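Local structure of sesquisabinene B synthase 2 (Santalum album, 6A2A) at residues Ile364-Trp367 and Ala368-Arg372. The protein probably cyclises farnesyl diphosphate to the sesquiterpene sesquisabinene B, as a magnesium- or manganese-dependent plant terpene synthase. Sequence-based numbering, arbitrary orientation.
Sequences IGYW and ALKER
Trp367 lays one face of its indole under the side chains of Lys370 and Glu371, in the last turns of helix 348-372. Its CG stands anti to the backbone N (chi1 -176°), which swings the ring along the helix toward the C-terminal end. Glu371 CB sits 3.8 Å from the centroid of the Trp367 six-membered ring, almost on the ring normal, as a CH-pi contact. Glu371 CG follows, 3.7 Å from Trp367 CZ2. The Lys370 chain bends at chi2 (-90°) and chi3, bringing NZ above the NE1-CD1 side of the five-membered ring. In this off-centre cation-pi contact Lys370 NZ lies 4.4 Å from the centroid of the Trp367 five-membered ring. Lys370 NZ also forms a salt bridge to Glu371 OE1 at 2.8 Å, meeting it on the anti side. Arg372 runs alongside the indole, with CG 3.5 Å from Trp367 CZ3; its NH2 is hydrogen-bonded to Val431 O and forms a salt bridge with Glu432. Trp367 NE1 is hydrogen-bonded to Glu300 OE2, which probably helps hold the ring's rotation. Replacing the indole with an alanine would probably leave Glu300 without its donor and open a gap beside Glu371 CB and Lys370 NZ. Tyr366 CE1 meets Lys370 CB at 3.9 Å, and Tyr366 OH bonds to Thr270 O of the second subunit. Glu371 probably offsets the Lys370 charge, while the indole adds a weaker electrostatic contact.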
# COMPACT_ATOMS: atom_id res chain seq x y z
N ILE A 364 -11.52 1.13 -1.30
CA ILE A 364 -11.99 1.96 -2.42
C ILE A 364 -13.14 2.85 -1.97
O ILE A 364 -13.17 4.05 -2.25
CB ILE A 364 -12.36 1.09 -3.63
CG1 ILE A 364 -11.09 0.46 -4.20
CG2 ILE A 364 -13.11 1.89 -4.69
CD1 ILE A 364 -11.27 -0.57 -5.30
N GLY A 365 -14.10 2.27 -1.24
CA GLY A 365 -15.22 3.06 -0.73
C GLY A 365 -14.74 4.14 0.22
O GLY A 365 -15.31 5.28 0.24
N TYR A 366 -13.74 3.82 1.02
CA TYR A 366 -13.17 4.76 1.96
C TYR A 366 -12.47 5.92 1.21
O TYR A 366 -12.58 7.10 1.61
CB TYR A 366 -12.22 4.07 2.92
CG TYR A 366 -11.68 5.04 3.94
CD1 TYR A 366 -10.58 5.83 3.66
CD2 TYR A 366 -12.33 5.21 5.14
CE1 TYR A 366 -10.10 6.73 4.60
CE2 TYR A 366 -11.84 6.08 6.09
CZ TYR A 366 -10.74 6.85 5.81
OH TYR A 366 -10.31 7.80 6.71
N TRP A 367 -11.75 5.62 0.14
CA TRP A 367 -11.09 6.67 -0.66
C TRP A 367 -12.17 7.66 -1.11
O TRP A 367 -11.93 8.89 -1.11
CB TRP A 367 -10.39 6.07 -1.89
CG TRP A 367 -9.60 7.03 -2.72
CD1 TRP A 367 -8.26 7.21 -2.68
CD2 TRP A 367 -10.07 7.87 -3.80
NE1 TRP A 367 -7.84 8.08 -3.65
CE2 TRP A 367 -8.94 8.53 -4.33
CE3 TRP A 367 -11.32 8.14 -4.36
CZ2 TRP A 367 -9.03 9.42 -5.40
CZ3 TRP A 367 -11.42 9.04 -5.41
CH2 TRP A 367 -10.28 9.66 -5.92
N ALA A 368 -13.32 7.18 -1.54
CA ALA A 368 -14.39 8.06 -1.95
C ALA A 368 -14.84 8.93 -0.77
O ALA A 368 -15.16 10.13 -0.94
CB ALA A 368 -15.57 7.31 -2.54
N LEU A 369 -14.85 8.38 0.43
CA LEU A 369 -15.23 9.22 1.58
C LEU A 369 -14.16 10.29 1.83
O LEU A 369 -14.54 11.47 2.00
CB LEU A 369 -15.43 8.36 2.84
CG LEU A 369 -15.60 9.15 4.14
CD1 LEU A 369 -16.86 9.97 4.09
CD2 LEU A 369 -15.63 8.20 5.34
N LYS A 370 -12.89 9.91 1.85
CA LYS A 370 -11.77 10.76 2.23
C LYS A 370 -11.55 11.85 1.18
O LYS A 370 -11.36 13.00 1.52
CB LYS A 370 -10.50 9.90 2.33
CG LYS A 370 -9.22 10.65 2.64
CD LYS A 370 -8.42 11.16 1.45
CE LYS A 370 -8.22 10.18 0.31
NZ LYS A 370 -7.20 10.67 -0.65
N GLU A 371 -11.65 11.46 -0.09
CA GLU A 371 -11.26 12.32 -1.20
C GLU A 371 -12.46 13.07 -1.78
O GLU A 371 -12.31 14.22 -2.20
CB GLU A 371 -10.60 11.49 -2.31
CG GLU A 371 -10.00 12.33 -3.41
CD GLU A 371 -8.89 13.28 -2.95
OE1 GLU A 371 -8.20 12.98 -1.98
OE2 GLU A 371 -8.70 14.30 -3.62
N ARG A 372 -13.61 12.41 -1.86
CA ARG A 372 -14.74 12.85 -2.66
C ARG A 372 -15.90 13.23 -1.74
O ARG A 372 -16.92 13.63 -2.26
CB ARG A 372 -15.17 11.77 -3.66
CG ARG A 372 -14.09 11.22 -4.60
CD ARG A 372 -13.37 12.24 -5.47
NE ARG A 372 -14.19 12.72 -6.56
CZ ARG A 372 -14.01 13.87 -7.19
NH1 ARG A 372 -12.90 14.54 -6.98
NH2 ARG A 372 -14.94 14.36 -8.01